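Local coordinates for protein response regulator ChrA (Corynebacterium diphtheriae, PDB 4YN8) that probably binds DNA to regulate transcription, serving as the response regulator of a haem-sensing two-component system with a magnesium-binding receiver domain, at residues A[6-11]-A[50-55]. The protein carries 1 engineered substitution. Residues are numbered along the deposited sequence; the frame is centred on the assembly and turned at random.
Sequences IRVMLI and VVVTDI. With MG (magnesium ion), chain F; SO4 (sulfate ion), chain B.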
loop_
_atom_site.group_PDB
_atom_site.type_symbol
_atom_site.label_atom_id
_atom_site.label_comp_id
_atom_site.label_asym_id
_atom_site.label_seq_id
_atom_site.Cartn_x
_atom_site.Cartn_y
_atom_site.Cartn_z
ATOM N N ILE A 6 6.091 -26.307 -12.536
ATOM C CA ILE A 6 6.438 -25.451 -11.409
ATOM C C ILE A 6 5.322 -25.639 -10.384
ATOM O O ILE A 6 4.141 -25.514 -10.732
ATOM C CB ILE A 6 6.473 -23.977 -11.876
ATOM C CG1 ILE A 6 7.573 -23.814 -12.924
ATOM C CG2 ILE A 6 6.621 -23.040 -10.698
ATOM C CD1 ILE A 6 7.632 -22.398 -13.466
ATOM N N ARG A 7 5.682 -25.934 -9.137
ATOM C CA ARG A 7 4.711 -26.316 -8.103
ATOM C C ARG A 7 4.371 -25.058 -7.313
ATOM O O ARG A 7 5.227 -24.479 -6.641
ATOM C CB ARG A 7 5.321 -27.357 -7.155
ATOM C CG ARG A 7 5.684 -28.639 -7.887
ATOM C CD ARG A 7 6.638 -29.551 -7.105
ATOM N NE ARG A 7 7.914 -28.932 -6.998
ATOM C CZ ARG A 7 8.883 -29.387 -6.204
ATOM N NH1 ARG A 7 8.711 -30.526 -5.509
ATOM N NH2 ARG A 7 10.007 -28.744 -6.142
ATOM N N VAL A 8 3.122 -24.651 -7.418
ATOM C CA VAL A 8 2.668 -23.402 -6.837
ATOM C C VAL A 8 1.838 -23.591 -5.594
ATOM O O VAL A 8 0.967 -24.472 -5.576
ATOM C CB VAL A 8 1.880 -22.621 -7.874
ATOM C CG1 VAL A 8 1.080 -21.461 -7.234
ATOM C CG2 VAL A 8 2.853 -22.116 -8.927
ATOM N N MET A 9 2.087 -22.762 -4.602
ATOM C CA MET A 9 1.144 -22.561 -3.507
ATOM C C MET A 9 0.426 -21.244 -3.709
ATOM O O MET A 9 1.062 -20.225 -3.867
ATOM C CB MET A 9 1.795 -22.544 -2.142
ATOM C CG MET A 9 0.786 -22.307 -1.000
ATOM S SD MET A 9 1.561 -22.779 0.574
ATOM C CE MET A 9 0.137 -23.301 1.500
ATOM N N LEU A 10 -0.891 -21.308 -3.724
ATOM C CA LEU A 10 -1.739 -20.158 -4.046
ATOM C C LEU A 10 -2.484 -19.763 -2.802
ATOM O O LEU A 10 -3.197 -20.588 -2.229
ATOM C CB LEU A 10 -2.742 -20.571 -5.116
ATOM C CG LEU A 10 -3.820 -19.542 -5.467
ATOM C CD1 LEU A 10 -3.135 -18.334 -6.059
ATOM C CD2 LEU A 10 -4.755 -20.178 -6.462
ATOM N N ILE A 11 -2.368 -18.503 -2.414
ATOM C CA ILE A 11 -2.870 -18.007 -1.129
ATOM C C ILE A 11 -3.773 -16.809 -1.389
ATOM O O ILE A 11 -3.365 -15.855 -2.074
ATOM C CB ILE A 11 -1.709 -17.601 -0.244
ATOM C CG1 ILE A 11 -0.739 -18.778 -0.126
ATOM C CG2 ILE A 11 -2.206 -17.183 1.148
ATOM C CD1 ILE A 11 0.357 -18.576 0.896
ATOM N N VAL A 50 7.051 -21.837 -6.000
ATOM C CA VAL A 50 6.634 -20.431 -6.053
ATOM C C VAL A 50 5.407 -20.271 -5.147
ATOM O O VAL A 50 4.492 -21.086 -5.224
ATOM C CB VAL A 50 6.261 -20.041 -7.506
ATOM C CG1 VAL A 50 5.722 -18.641 -7.517
ATOM C CG2 VAL A 50 7.489 -20.127 -8.469
ATOM N N VAL A 51 5.399 -19.234 -4.340
ATOM C CA VAL A 51 4.215 -18.834 -3.634
ATOM C C VAL A 51 3.547 -17.674 -4.363
ATOM O O VAL A 51 4.219 -16.641 -4.640
ATOM C CB VAL A 51 4.524 -18.416 -2.177
ATOM C CG1 VAL A 51 3.311 -17.819 -1.509
ATOM C CG2 VAL A 51 5.054 -19.581 -1.361
ATOM N N VAL A 52 2.278 -17.850 -4.676
ATOM C CA VAL A 52 1.494 -16.807 -5.333
ATOM C C VAL A 52 0.482 -16.335 -4.304
ATOM O O VAL A 52 -0.369 -17.107 -3.861
ATOM C CB VAL A 52 0.814 -17.334 -6.604
ATOM C CG1 VAL A 52 -0.083 -16.277 -7.238
ATOM C CG2 VAL A 52 1.861 -17.839 -7.597
ATOM N N THR A 53 0.556 -15.055 -3.918
ATOM C CA THR A 53 -0.261 -14.570 -2.800
ATOM C C THR A 53 -0.893 -13.205 -3.080
ATOM O O THR A 53 -0.342 -12.457 -3.820
ATOM C CB THR A 53 0.561 -14.465 -1.482
ATOM O OG1 THR A 53 -0.332 -14.164 -0.360
ATOM C CG2 THR A 53 1.613 -13.427 -1.514
ATOM N N ASP A 54 -2.112 -13.078 -2.538
ATOM C CA ASP A 54 -2.893 -11.876 -2.228
ATOM C C ASP A 54 -2.205 -10.970 -1.212
ATOM O O ASP A 54 -1.337 -11.434 -0.461
ATOM C CB ASP A 54 -4.146 -12.520 -1.457
ATOM C CG ASP A 54 -5.336 -11.734 -1.488
ATOM O OD1 ASP A 54 -5.980 -11.567 -2.582
ATOM O OD2 ASP A 54 -5.743 -11.341 -0.384
ATOM N N ILE A 55 -2.639 -9.698 -1.086
ATOM C CA ILE A 55 -2.185 -8.858 0.002
ATOM C C ILE A 55 -3.122 -8.939 1.227
ATOM O O ILE A 55 -2.688 -9.317 2.324
ATOM C CB ILE A 55 -2.052 -7.370 -0.425
ATOM C CG1 ILE A 55 -1.192 -7.231 -1.662
ATOM C CG2 ILE A 55 -1.621 -6.530 0.752
ATOM C CD1 ILE A 55 -1.184 -5.817 -2.220
HETATM MG MG MG F . -8.094 -11.917 -1.783
HETATM S S SO4 B . -5.539 -7.614 -2.792
HETATM O O1 SO4 B . -6.305 -7.793 -4.038
HETATM O O2 SO4 B . -5.828 -6.288 -2.242
HETATM O O3 SO4 B . -5.794 -8.579 -1.694
HETATM O O4 SO4 B . -4.038 -7.706 -3.084
HETATM O O HOH W 1 -8.062 -9.924 -1.679
HETATM O O HOH W 2 -6.944 -12.377 0.029
HETATM O O HOH W 3 -8.952 -12.257 -3.622
#
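M9 and I11 of strand 6-11 bond through their backbones to the parallel strand 50-53, two central neighbours in the sheet of the CheY-like receiver domain. M9 N reaches V50 O at 3.0 Å and M9 O takes V52 N at 2.8 Å, nearly straight at 173°; I11 N then binds V52 O, and I11 O accepts D54 N at 3.1 Å. At the start, V50 N meets R7 O over a longer 3.3 Å, and the CA-H groups of V8 and L10 lean on the carbonyls of V50 and V52.

Valine and isoleucine, branched at CB, suit extended backbones and fill both buried faces together with M9 and L10. On the face of V8, L10, V50 and V52, V8 CG1 meets V52 CG2 at 3.7 Å, while L10 CD1 lies against V52 CG1. Here I6 and V50 also touch by their CG2 methyls, under helix 107-119. On the other face, I11 holds CG1 beside its backbone N (chi1 -54°), and its CD1 reaches back to V51 CG1 at 3.9 Å; L65 and L69 of helix 62-72 cover this side. T53 turns OG1 along I11 CB and bonds it to D54 O at 2.9 Å, satisfying a polar atom inside an apolar layer.

At the carboxyl end of this segment, D54 binds magnesium through OD1 at 2.3 Å, with D12, H14 and waters; K103 also bonds OD1. A sulfate, probably from the crystallisation liquor, accepts a hydrogen bond from I55 N and may sit roughly where a phosphoryl group would. The bond from D54 N to I11 O thus anchors the backbone of D54 to strand 6-11, from which its carboxylate reaches the magnesium, consistent with D54 being the phosphoacceptor aspartate of receiver domains.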